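Local coordinates for malonyl coenzyme A-acyl carrier protein transacylase (Helicobacter pylori, PDB 2H1Y) that probably transfers the malonyl group from malonyl-CoA to the holo acyl carrier protein, the step that supplies malonyl-ACP to fatty acid synthesis, at residues G23-G28 and P74-V79; E42-A47 and T58-N63; K31-G36 and S80-Q85; R46-N49 and D54-K57. One frame throughout, in Å; residues are numbered along the deposited sequence.

Contact 1: residues G23-G28 and P74-V79; sequences GSQCIG and PAIYLV
Gln25 OE1 accepts a hydrogen bond from Gly23 N at 3.0 Å and also lies against Ile76 CD1 of helix 69-90. The N-H reaches OE1 in the carbonyl plane, on a lone pair, but the bond is bent, 134° at the hydrogen. Gly23 and Gln25 belong to the Gly-Gln-Gly-Ser-Gln loop of the acyltransferase family, which leaves strand 15-19 of the central sheet; in relatives this loop contributes a backbone N-H to the oxyanion hole, and it is probably placed for the same task here. Gln25 can close back on Gly23 because its chain stands between the backbone N and the carbonyl carbon (chi1 79°) and then folds at chi2 (-77°), which turns the amide toward the start of the loop. Across the contact there is no hydrogen bond; Ile76 alone meets the loop, its hydrocarbon branches lying against two oxygens and Gln25 CB. The CD1 tip of Ile76 sits 3.9 Å from Gln25 OE1 and 3.8 Å from Ser24 OG, while Ile76 CG1 passes 4.1 Å from Gln25 CB. The hydroxyl of Ser24 is hydrogen-bonded to Gly21 O within the same loop, so its contact with the isoleucine is simple van der Waals touch. Beyond the two segments Ile76 also leans on Leu105 of helix 105-116, and Leu66 lies against both Gln25 and Ala75. The helix thus offers the loop a hydrocarbon surface, and the loop keeps its shape through its own polar bonds. On the second branch of the isoleucine, CG2 approaches Ser24 OG to 4.0 Å.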
loop_
_atom_site.group_PDB
_atom_site.type_symbol
_atom_site.label_atom_id
_atom_site.label_comp_id
_atom_site.label_asym_id
_atom_site.label_seq_id
_atom_site.Cartn_x
_atom_site.Cartn_y
_atom_site.Cartn_z
ATOM N N GLY A 23 -4.909 -2.866 5.451
ATOM C CA GLY A 23 -6.272 -3.345 5.191
ATOM C C GLY A 23 -6.402 -4.552 4.244
ATOM O O GLY A 23 -7.505 -5.106 4.082
ATOM N N SER A 24 -5.297 -4.971 3.620
ATOM C CA SER A 24 -5.301 -6.100 2.686
ATOM C C SER A 24 -4.640 -7.361 3.266
ATOM O O SER A 24 -4.756 -8.458 2.711
ATOM C CB SER A 24 -4.648 -5.697 1.366
ATOM O OG SER A 24 -3.305 -5.289 1.547
ATOM N N GLN A 25 -3.957 -7.210 4.397
ATOM C CA GLN A 25 -3.447 -8.370 5.112
ATOM C C GLN A 25 -4.605 -9.271 5.540
ATOM O O GLN A 25 -5.719 -8.799 5.786
ATOM C CB GLN A 25 -2.596 -7.968 6.330
ATOM C CG GLN A 25 -3.386 -7.547 7.561
ATOM C CD GLN A 25 -3.954 -6.155 7.443
ATOM O OE1 GLN A 25 -3.874 -5.518 6.388
ATOM N NE2 GLN A 25 -4.524 -5.666 8.528
ATOM N N CYS A 26 -4.323 -10.571 5.620
ATOM C CA CYS A 26 -5.327 -11.553 5.953
ATOM C C CYS A 26 -4.690 -12.828 6.466
ATOM O O CYS A 26 -3.581 -13.174 6.069
ATOM C CB CYS A 26 -6.153 -11.868 4.728
ATOM S SG CYS A 26 -7.780 -12.299 5.225
ATOM N N ILE A 27 -5.388 -13.531 7.354
ATOM C CA ILE A 27 -4.928 -14.845 7.778
ATOM C C ILE A 27 -4.968 -15.756 6.546
ATOM O O ILE A 27 -5.998 -15.871 5.887
ATOM C CB ILE A 27 -5.715 -15.374 9.009
ATOM C CG1 ILE A 27 -5.103 -14.817 10.308
ATOM C CG2 ILE A 27 -5.650 -16.890 9.098
ATOM C CD1 ILE A 27 -5.555 -13.388 10.734
ATOM N N GLY A 28 -3.817 -16.334 6.204
ATOM C CA GLY A 28 -3.675 -17.123 4.969
ATOM C C GLY A 28 -3.091 -16.375 3.773
ATOM O O GLY A 28 -3.017 -16.911 2.667
ATOM N N PRO A 74 5.477 -5.284 6.585
ATOM C CA PRO A 74 6.323 -6.263 5.895
ATOM C C PRO A 74 5.633 -7.546 5.429
ATOM O O PRO A 74 6.144 -8.208 4.523
ATOM C CB PRO A 74 7.406 -6.586 6.924
ATOM C CG PRO A 74 6.780 -6.332 8.222
ATOM C CD PRO A 74 5.825 -5.188 8.013
ATOM N N ALA A 75 4.488 -7.899 6.000
ATOM C CA ALA A 75 3.767 -9.085 5.526
ATOM C C ALA A 75 3.165 -8.806 4.151
ATOM O O ALA A 75 3.274 -9.626 3.221
ATOM C CB ALA A 75 2.682 -9.473 6.501
ATOM N N ILE A 76 2.530 -7.636 4.025
ATOM C CA ILE A 76 1.964 -7.216 2.747
ATOM C C ILE A 76 3.112 -7.138 1.737
ATOM O O ILE A 76 3.028 -7.715 0.647
ATOM C CB ILE A 76 1.178 -5.894 2.876
ATOM C CG1 ILE A 76 0.010 -6.077 3.841
ATOM C CG2 ILE A 76 0.678 -5.423 1.521
ATOM C CD1 ILE A 76 -0.677 -4.806 4.254
ATOM N N TYR A 77 4.215 -6.479 2.105
ATOM C CA TYR A 77 5.351 -6.457 1.171
ATOM C C TYR A 77 5.726 -7.872 0.727
ATOM O O TYR A 77 5.992 -8.112 -0.457
ATOM C CB TYR A 77 6.575 -5.732 1.738
ATOM C CG TYR A 77 7.844 -5.928 0.894
ATOM C CD1 TYR A 77 7.992 -5.315 -0.365
ATOM C CD2 TYR A 77 8.883 -6.746 1.350
ATOM C CE1 TYR A 77 9.143 -5.511 -1.130
ATOM C CE2 TYR A 77 10.031 -6.944 0.602
ATOM C CZ TYR A 77 10.161 -6.335 -0.633
ATOM O OH TYR A 77 11.331 -6.543 -1.341
ATOM N N LEU A 78 5.733 -8.801 1.677
ATOM C CA LEU A 78 6.181 -10.161 1.405
ATOM C C LEU A 78 5.384 -10.822 0.290
ATOM O O LEU A 78 5.944 -11.312 -0.690
ATOM C CB LEU A 78 6.063 -10.986 2.665
ATOM C CG LEU A 78 7.103 -12.040 2.989
ATOM C CD1 LEU A 78 6.481 -12.926 4.055
ATOM C CD2 LEU A 78 7.576 -12.843 1.743
ATOM N N VAL A 79 4.069 -10.838 0.433
ATOM C CA VAL A 79 3.228 -11.444 -0.585
ATOM C C VAL A 79 3.330 -10.673 -1.931
ATOM O O VAL A 79 3.473 -11.293 -3.003
ATOM C CB VAL A 79 1.792 -11.623 -0.068
ATOM C CG1 VAL A 79 0.880 -12.238 -1.138
ATOM C CG2 VAL A 79 1.798 -12.459 1.247
#

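Contact 2: residues E42-A47 and T58-N63; sequences ELFERA and TLFEEN
Segment 42-47 is helical throughout, whereas 58-63 is the last turn of helix 55-60 followed by a loop that Glu61 begins by leaving helical backbone angles. Phe44 and Leu59 have the nearest CA atoms, 9.9 Å apart, so long side chains must span the gap. Phe44 does most of this. Its CE2 meets Leu59 CD1 at 3.7 Å, the leucine lying at the ring edge with CG in the ring plane. Over one face of the same ring comes Phe60 CZ, 3.8 Å from Phe44 CZ. The two rings approach from opposite directions and are inclined to each other by 53°, with centroids 5.3 Å apart. This is the apolar filling between two consecutive helices of the acyltransferase fold, 38-51 and 55-60, joined by a short loop. Tyr34 of helix 31-36 joins it by meeting both phenylalanines edge-to-face, and Leu78 of helix 69-90 touches Phe44. Past the helix end, Asn63 turns its amide back on the chain: ND2 gives a hydrogen bond to Glu61 O at 3.0 Å, with the acceptor close to the amide plane, and a weak one to Thr58 O. Asn63 OD1 in turn accepts from Leu65 N and Leu66 N.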
loop_
_atom_site.group_PDB
_atom_site.type_symbol
_atom_site.label_atom_id
_atom_site.label_comp_id
_atom_site.label_asym_id
_atom_site.label_seq_id
_atom_site.Cartn_x
_atom_site.Cartn_y
_atom_site.Cartn_z
ATOM N N GLU A 42 11.133 -20.350 -0.203
ATOM C CA GLU A 42 12.449 -19.829 0.093
ATOM C C GLU A 42 12.411 -18.385 0.612
ATOM O O GLU A 42 13.203 -17.995 1.477
ATOM C CB GLU A 42 13.310 -19.954 -1.149
ATOM C CG GLU A 42 14.744 -19.511 -0.999
ATOM C CD GLU A 42 15.457 -19.549 -2.327
ATOM O OE1 GLU A 42 16.393 -18.745 -2.529
ATOM O OE2 GLU A 42 15.061 -20.367 -3.188
ATOM N N LEU A 43 11.479 -17.598 0.099
ATOM C CA LEU A 43 11.418 -16.203 0.479
ATOM C C LEU A 43 10.815 -16.064 1.870
ATOM O O LEU A 43 11.217 -15.189 2.638
ATOM C CB LEU A 43 10.688 -15.365 -0.573
ATOM C CG LEU A 43 11.387 -15.261 -1.942
ATOM C CD1 LEU A 43 10.376 -14.988 -3.041
ATOM C CD2 LEU A 43 12.516 -14.215 -1.973
ATOM N N PHE A 44 9.883 -16.948 2.203
ATOM C CA PHE A 44 9.376 -17.033 3.576
ATOM C C PHE A 44 10.491 -17.288 4.600
ATOM O O PHE A 44 10.532 -16.636 5.650
ATOM C CB PHE A 44 8.255 -18.071 3.702
ATOM C CG PHE A 44 6.887 -17.488 3.555
ATOM C CD1 PHE A 44 6.221 -17.537 2.334
ATOM C CD2 PHE A 44 6.278 -16.846 4.623
ATOM C CE1 PHE A 44 4.968 -16.980 2.198
ATOM C CE2 PHE A 44 5.029 -16.284 4.495
ATOM C CZ PHE A 44 4.368 -16.349 3.284
ATOM N N GLU A 45 11.393 -18.220 4.281
ATOM C CA GLU A 45 12.550 -18.520 5.139
ATOM C C GLU A 45 13.451 -17.311 5.276
ATOM O O GLU A 45 13.725 -16.862 6.395
ATOM C CB GLU A 45 13.340 -19.722 4.611
ATOM C CG GLU A 45 13.398 -20.939 5.547
ATOM C CD GLU A 45 12.028 -21.492 5.973
ATOM O OE1 GLU A 45 12.017 -22.406 6.821
ATOM O OE2 GLU A 45 10.961 -21.039 5.487
ATOM N N ARG A 46 13.887 -16.781 4.132
ATOM C CA ARG A 46 14.689 -15.564 4.087
ATOM C C ARG A 46 14.067 -14.450 4.928
ATOM O O ARG A 46 14.778 -13.760 5.680
ATOM C CB ARG A 46 14.861 -15.094 2.648
ATOM C CG ARG A 46 15.939 -15.821 1.867
ATOM C CD ARG A 46 16.710 -14.802 1.061
ATOM N NE ARG A 46 16.436 -14.863 -0.370
ATOM C CZ ARG A 46 16.580 -13.841 -1.214
ATOM N NH1 ARG A 46 16.963 -12.652 -0.772
ATOM N NH2 ARG A 46 16.314 -14.007 -2.506
ATOM N N ALA A 47 12.746 -14.297 4.810
ATOM C CA ALA A 47 11.983 -13.329 5.591
ATOM C C ALA A 47 12.013 -13.628 7.097
ATOM O O ALA A 47 12.315 -12.739 7.898
ATOM C CB ALA A 47 10.528 -13.236 5.076
ATOM N N THR A 58 3.116 -16.259 11.437
ATOM C CA THR A 58 2.589 -14.902 11.486
ATOM C C THR A 58 1.606 -14.609 10.350
ATOM O O THR A 58 0.670 -13.847 10.540
ATOM C CB THR A 58 3.713 -13.860 11.542
ATOM O OG1 THR A 58 4.701 -14.311 12.479
ATOM C CG2 THR A 58 3.177 -12.504 12.001
ATOM N N LEU A 59 1.788 -15.235 9.192
ATOM C CA LEU A 59 0.831 -15.041 8.104
ATOM C C LEU A 59 -0.304 -16.060 8.024
ATOM O O LEU A 59 -1.370 -15.749 7.491
ATOM C CB LEU A 59 1.533 -14.896 6.742
ATOM C CG LEU A 59 2.686 -13.896 6.547
ATOM C CD1 LEU A 59 2.712 -13.409 5.125
ATOM C CD2 LEU A 59 2.637 -12.721 7.494
ATOM N N PHE A 60 -0.090 -17.271 8.544
ATOM C CA PHE A 60 -1.028 -18.387 8.270
ATOM C C PHE A 60 -2.086 -18.708 9.340
ATOM O O PHE A 60 -3.220 -19.056 9.009
ATOM C CB PHE A 60 -0.282 -19.674 7.896
ATOM C CG PHE A 60 0.629 -19.545 6.692
ATOM C CD1 PHE A 60 1.646 -20.482 6.482
ATOM C CD2 PHE A 60 0.476 -18.496 5.772
ATOM C CE1 PHE A 60 2.491 -20.387 5.388
ATOM C CE2 PHE A 60 1.321 -18.393 4.676
ATOM C CZ PHE A 60 2.331 -19.342 4.480
ATOM N N GLU A 61 -1.702 -18.592 10.606
ATOM C CA GLU A 61 -2.574 -18.934 11.725
ATOM C C GLU A 61 -2.810 -17.718 12.631
ATOM O O GLU A 61 -1.927 -16.861 12.771
ATOM C CB GLU A 61 -1.970 -20.115 12.510
ATOM C CG GLU A 61 -0.510 -19.924 12.947
ATOM C CD GLU A 61 0.256 -21.239 13.142
ATOM O OE1 GLU A 61 0.202 -22.117 12.235
ATOM O OE2 GLU A 61 0.942 -21.375 14.196
ATOM N N GLU A 62 -4.000 -17.642 13.232
ATOM C CA GLU A 62 -4.369 -16.532 14.125
ATOM C C GLU A 62 -3.258 -16.295 15.148
ATOM O O GLU A 62 -2.823 -17.250 15.797
ATOM C CB GLU A 62 -5.690 -16.831 14.841
ATOM C CG GLU A 62 -6.703 -17.561 13.971
ATOM C CD GLU A 62 -8.103 -16.979 14.061
ATOM O OE1 GLU A 62 -9.015 -17.704 14.521
ATOM O OE2 GLU A 62 -8.295 -15.805 13.668
ATOM N N ASN A 63 -2.773 -15.055 15.284
ATOM C CA ASN A 63 -1.520 -14.867 16.038
ATOM C C ASN A 63 -1.318 -13.665 16.960
ATOM O O ASN A 63 -0.454 -13.725 17.849
ATOM C CB ASN A 63 -0.291 -15.053 15.125
ATOM C CG ASN A 63 -0.146 -13.947 14.107
ATOM O OD1 ASN A 63 0.233 -12.817 14.439
ATOM N ND2 ASN A 63 -0.441 -14.266 12.854
#

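Contact 3: residues K31-G36 and S80-Q85; sequences KSFYEG and SYIAYQ
Phe33 reaches from helix 31-36 to helix 69-90, and its side chain meets two successive residues there. Already at the root, CB lies 4.0 Å from Ile82 CG2. The same methyl stays close to the start of the ring, 3.9 Å from CG and 3.8 Å from CD1. One step further the partner changes: CE1 is 3.9 Å from Ala83 CB, and the tip atom CZ touches Ala83 CA and CB, each at 3.8 Å. The ring therefore spans from Ile82 to Ala83, meeting both obliquely. Phe33 takes this course because its CG stands opposite the carbonyl carbon (chi1 -78°), with the ring leaning from its own helix toward the other. Ile82 presents CG2, while its other branch is left to helix 38-51, where Leu43 meets CG1, and Val79, one turn back on helix 69-90, also touches Phe33 CE1. The side chains of Phe33 and Ile82 slide past each other in opposite senses. The small methyl of Ala83 allows the ring tip to come down onto the backbone CA. The contact is entirely apolar and buried; the polar groups of helix 31-36 lie elsewhere, Lys31 and Glu35 forming a long, weak salt bridge one turn apart. Ser80 OG ties helix 69-90 to Leu283 O at the end of a central strand. Such helix-against-helix packing, with the end of an aromatic ring set against an alanine, belongs to the helical layer that flanks the central sheet of the acyltransferase domain.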
loop_
_atom_site.group_PDB
_atom_site.type_symbol
_atom_site.label_atom_id
_atom_site.label_comp_id
_atom_site.label_asym_id
_atom_site.label_seq_id
_atom_site.Cartn_x
_atom_site.Cartn_y
_atom_site.Cartn_z
ATOM N N LYS A 31 -0.421 -18.207 1.648
ATOM C CA LYS A 31 -0.489 -19.657 1.809
ATOM C C LYS A 31 -0.402 -20.381 0.469
ATOM O O LYS A 31 0.490 -21.216 0.263
ATOM C CB LYS A 31 -1.770 -20.041 2.564
ATOM C CG LYS A 31 -1.729 -21.407 3.279
ATOM C CD LYS A 31 -2.611 -21.388 4.552
ATOM C CE LYS A 31 -3.017 -22.797 5.039
ATOM N NZ LYS A 31 -1.832 -23.707 5.199
ATOM N N SER A 32 -1.310 -20.034 -0.439
ATOM C CA SER A 32 -1.394 -20.644 -1.759
ATOM C C SER A 32 -0.061 -20.602 -2.498
ATOM O O SER A 32 0.363 -21.613 -3.075
ATOM C CB SER A 32 -2.500 -19.982 -2.572
ATOM O OG SER A 32 -2.489 -20.430 -3.904
ATOM N N PHE A 33 0.608 -19.448 -2.460
ATOM C CA PHE A 33 1.919 -19.299 -3.098
ATOM C C PHE A 33 2.923 -20.294 -2.521
ATOM O O PHE A 33 3.537 -21.091 -3.254
ATOM C CB PHE A 33 2.481 -17.883 -2.903
ATOM C CG PHE A 33 1.875 -16.838 -3.799
ATOM C CD1 PHE A 33 1.774 -15.516 -3.359
ATOM C CD2 PHE A 33 1.410 -17.158 -5.075
ATOM C CE1 PHE A 33 1.226 -14.529 -4.167
ATOM C CE2 PHE A 33 0.857 -16.156 -5.905
ATOM C CZ PHE A 33 0.769 -14.845 -5.443
ATOM N N TYR A 34 3.073 -20.215 -1.197
ATOM C CA TYR A 34 3.987 -21.020 -0.401
ATOM C C TYR A 34 3.974 -22.489 -0.775
ATOM O O TYR A 34 5.038 -23.084 -0.950
ATOM C CB TYR A 34 3.636 -20.870 1.079
ATOM C CG TYR A 34 4.563 -21.596 2.034
ATOM C CD1 TYR A 34 4.208 -22.833 2.592
ATOM C CD2 TYR A 34 5.790 -21.038 2.397
ATOM C CE1 TYR A 34 5.060 -23.496 3.477
ATOM C CE2 TYR A 34 6.641 -21.685 3.282
ATOM C CZ TYR A 34 6.273 -22.916 3.815
ATOM O OH TYR A 34 7.129 -23.541 4.693
ATOM N N GLU A 35 2.772 -23.063 -0.891
ATOM C CA GLU A 35 2.609 -24.493 -1.162
ATOM C C GLU A 35 2.801 -24.885 -2.610
ATOM O O GLU A 35 3.207 -26.003 -2.887
ATOM C CB GLU A 35 1.256 -24.979 -0.673
ATOM C CG GLU A 35 1.327 -25.513 0.732
ATOM C CD GLU A 35 0.119 -25.132 1.574
ATOM O OE1 GLU A 35 -0.918 -24.727 0.985
ATOM O OE2 GLU A 35 0.211 -25.242 2.829
ATOM N N GLY A 36 2.511 -23.979 -3.534
ATOM C CA GLY A 36 2.661 -24.277 -4.959
ATOM C C GLY A 36 4.050 -24.022 -5.542
ATOM O O GLY A 36 4.355 -24.487 -6.647
ATOM N N SER A 80 3.303 -9.342 -1.890
ATOM C CA SER A 80 3.541 -8.562 -3.118
ATOM C C SER A 80 4.831 -8.988 -3.832
ATOM O O SER A 80 4.826 -9.216 -5.046
ATOM C CB SER A 80 3.581 -7.073 -2.823
ATOM O OG SER A 80 2.297 -6.599 -2.486
ATOM N N TYR A 81 5.916 -9.122 -3.059
ATOM C CA TYR A 81 7.234 -9.509 -3.592
ATOM C C TYR A 81 7.138 -10.848 -4.279
ATOM O O TYR A 81 7.586 -10.990 -5.406
ATOM C CB TYR A 81 8.302 -9.559 -2.488
ATOM C CG TYR A 81 9.702 -9.742 -3.018
ATOM C CD1 TYR A 81 10.245 -11.024 -3.174
ATOM C CD2 TYR A 81 10.494 -8.634 -3.381
ATOM C CE1 TYR A 81 11.508 -11.209 -3.670
ATOM C CE2 TYR A 81 11.786 -8.804 -3.885
ATOM C CZ TYR A 81 12.285 -10.102 -4.025
ATOM O OH TYR A 81 13.559 -10.327 -4.517
ATOM N N ILE A 82 6.537 -11.821 -3.588
ATOM C CA ILE A 82 6.408 -13.187 -4.106
ATOM C C ILE A 82 5.543 -13.226 -5.367
ATOM O O ILE A 82 5.946 -13.796 -6.387
ATOM C CB ILE A 82 5.889 -14.194 -3.030
ATOM C CG1 ILE A 82 6.933 -14.357 -1.929
ATOM C CG2 ILE A 82 5.570 -15.527 -3.667
ATOM C CD1 ILE A 82 6.461 -15.091 -0.717
ATOM N N ALA A 83 4.369 -12.606 -5.289
ATOM C CA ALA A 83 3.519 -12.408 -6.465
ATOM C C ALA A 83 4.327 -11.899 -7.654
ATOM O O ALA A 83 4.183 -12.417 -8.767
ATOM C CB ALA A 83 2.395 -11.443 -6.151
ATOM N N TYR A 84 5.181 -10.900 -7.415
ATOM C CA TYR A 84 5.984 -10.311 -8.488
ATOM C C TYR A 84 7.012 -11.287 -9.105
ATOM O O TYR A 84 7.085 -11.426 -10.333
ATOM C CB TYR A 84 6.685 -9.042 -8.018
ATOM C CG TYR A 84 7.450 -8.353 -9.131
ATOM C CD1 TYR A 84 8.697 -8.837 -9.564
ATOM C CD2 TYR A 84 6.933 -7.215 -9.746
ATOM C CE1 TYR A 84 9.405 -8.194 -10.588
ATOM C CE2 TYR A 84 7.615 -6.576 -10.745
ATOM C CZ TYR A 84 8.851 -7.066 -11.165
ATOM O OH TYR A 84 9.506 -6.419 -12.173
ATOM N N GLN A 85 7.801 -11.938 -8.250
ATOM C CA GLN A 85 8.779 -12.954 -8.679
ATOM C C GLN A 85 8.173 -14.108 -9.482
ATOM O O GLN A 85 8.626 -14.421 -10.588
ATOM C CB GLN A 85 9.504 -13.534 -7.459
ATOM C CG GLN A 85 10.348 -12.537 -6.673
ATOM C CD GLN A 85 11.190 -11.626 -7.565
ATOM O OE1 GLN A 85 11.255 -10.423 -7.327
ATOM N NE2 GLN A 85 11.822 -12.193 -8.596
#

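Contact 4: residues R46-N49 and D54-K57; sequences RASN and DMKK
The N-terminus of helix 55-60 is capped by Asp54 at the N-cap position, and its first N-H, Met55 N, is bonded to the hydroxyl of Ser48 of helix 38-51. This closes the short turn between helices 38-51 and 55-60. The bond from Met55 N to Ser48 OG is 2.9 Å long and nearly straight, 164° at the hydrogen. Ser48 OG stands opposite its own carbonyl carbon (chi1 -62°), which also lets it bond Phe44 O one turn earlier in its helix. Two backbone groups thus hold the oxygen, one from each helix, and fix the hydroxyl's rotation. Asp54 serves the same first turn: its OD2 accepts Lys57 N at 2.9 Å, the N-H coming from well above the carboxylate plane, 53° out of it. A carboxylate here would be expected to be stabilised by the partial positive charge of the helix start. Apolar contacts complete the joint. Met55 CG rests on the backbone of the other helix, 3.8 Å from Ser48 N, and lies 4.1 Å from Ala47 CB. The chain then bends at chi2 and again at chi3, carrying the methyl CE away to Leu78 of helix 69-90. The aliphatic part of Lys56 also passes Ser48, with CE 4.2 Å from OG, before NZ forms a salt bridge with Glu45, a second tie to helix 38-51. At the base of the methionine, CB lies 3.4 Å from the same Ser48 OG that receives its backbone N-H.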
loop_
_atom_site.group_PDB
_atom_site.type_symbol
_atom_site.label_atom_id
_atom_site.label_comp_id
_atom_site.label_asym_id
_atom_site.label_seq_id
_atom_site.Cartn_x
_atom_site.Cartn_y
_atom_site.Cartn_z
ATOM N N ARG A 46 13.887 -16.781 4.132
ATOM C CA ARG A 46 14.689 -15.564 4.087
ATOM C C ARG A 46 14.067 -14.450 4.928
ATOM O O ARG A 46 14.778 -13.760 5.680
ATOM C CB ARG A 46 14.861 -15.094 2.648
ATOM C CG ARG A 46 15.939 -15.821 1.867
ATOM C CD ARG A 46 16.710 -14.802 1.061
ATOM N NE ARG A 46 16.436 -14.863 -0.370
ATOM C CZ ARG A 46 16.580 -13.841 -1.214
ATOM N NH1 ARG A 46 16.963 -12.652 -0.772
ATOM N NH2 ARG A 46 16.314 -14.007 -2.506
ATOM N N ALA A 47 12.746 -14.297 4.810
ATOM C CA ALA A 47 11.983 -13.329 5.591
ATOM C C ALA A 47 12.013 -13.628 7.097
ATOM O O ALA A 47 12.315 -12.739 7.898
ATOM C CB ALA A 47 10.528 -13.236 5.076
ATOM N N SER A 48 11.701 -14.868 7.475
ATOM C CA SER A 48 11.735 -15.293 8.885
ATOM C C SER A 48 13.091 -15.001 9.554
ATOM O O SER A 48 13.136 -14.471 10.662
ATOM C CB SER A 48 11.334 -16.772 9.035
ATOM O OG SER A 48 10.002 -17.034 8.588
ATOM N N ASN A 49 14.184 -15.303 8.852
ATOM C CA ASN A 49 15.544 -14.966 9.314
ATOM C C ASN A 49 15.776 -13.477 9.445
ATOM O O ASN A 49 16.262 -13.018 10.483
ATOM C CB ASN A 49 16.626 -15.519 8.374
ATOM C CG ASN A 49 16.585 -17.023 8.242
ATOM O OD1 ASN A 49 16.013 -17.734 9.080
ATOM N ND2 ASN A 49 17.203 -17.525 7.179
ATOM N N ASP A 54 8.960 -15.794 13.139
ATOM C CA ASP A 54 8.474 -16.816 12.209
ATOM C C ASP A 54 7.393 -16.178 11.368
ATOM O O ASP A 54 6.355 -15.760 11.892
ATOM C CB ASP A 54 7.929 -18.074 12.912
ATOM C CG ASP A 54 7.420 -19.139 11.913
ATOM O OD1 ASP A 54 7.582 -20.359 12.178
ATOM O OD2 ASP A 54 6.861 -18.776 10.854
ATOM N N MET A 55 7.647 -16.107 10.066
ATOM C CA MET A 55 6.741 -15.449 9.143
ATOM C C MET A 55 5.677 -16.380 8.566
ATOM O O MET A 55 4.626 -15.916 8.109
ATOM C CB MET A 55 7.526 -14.761 8.027
ATOM C CG MET A 55 8.254 -13.512 8.477
ATOM S SD MET A 55 7.092 -12.227 8.967
ATOM C CE MET A 55 7.029 -11.186 7.515
ATOM N N LYS A 56 5.948 -17.684 8.585
ATOM C CA LYS A 56 4.962 -18.686 8.196
ATOM C C LYS A 56 3.761 -18.580 9.121
ATOM O O LYS A 56 2.629 -18.442 8.681
ATOM C CB LYS A 56 5.556 -20.091 8.299
ATOM C CG LYS A 56 6.351 -20.537 7.089
ATOM C CD LYS A 56 7.378 -21.625 7.446
ATOM C CE LYS A 56 8.581 -21.014 8.195
ATOM N NZ LYS A 56 9.873 -21.750 7.992
ATOM N N LYS A 57 4.037 -18.622 10.415
ATOM C CA LYS A 57 2.997 -18.675 11.419
ATOM C C LYS A 57 2.320 -17.317 11.561
ATOM O O LYS A 57 1.097 -17.225 11.728
ATOM C CB LYS A 57 3.580 -19.198 12.739
ATOM C CG LYS A 57 3.756 -20.757 12.739
ATOM C CD LYS A 57 5.057 -21.261 13.405
ATOM C CE LYS A 57 4.987 -21.274 14.932
ATOM N NZ LYS A 57 4.935 -19.884 15.514
#

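In the fold
Along the chain, contacts 2 and 4 fall between the segments of contact 1 and likewise between those of contact 3, while contacts 1 and 3 alternate. Contacts 2 and 4 both join helices 38-51 and 55-60, with centres about 4 Å apart. Contacts 1 and 3 use consecutive stretches of helix 69-90, about 11 Å apart between centres. The two pairs meet where Gly28 N probably bonds Leu59 O and where Leu43 packs on Tyr81. Helix 69-90 thus serves as the common backing: helices 31-36, 38-51 and 55-60 all pack on it, and it reaches inward to the glycine-rich loop that follows strand 15-19 of the central sheet.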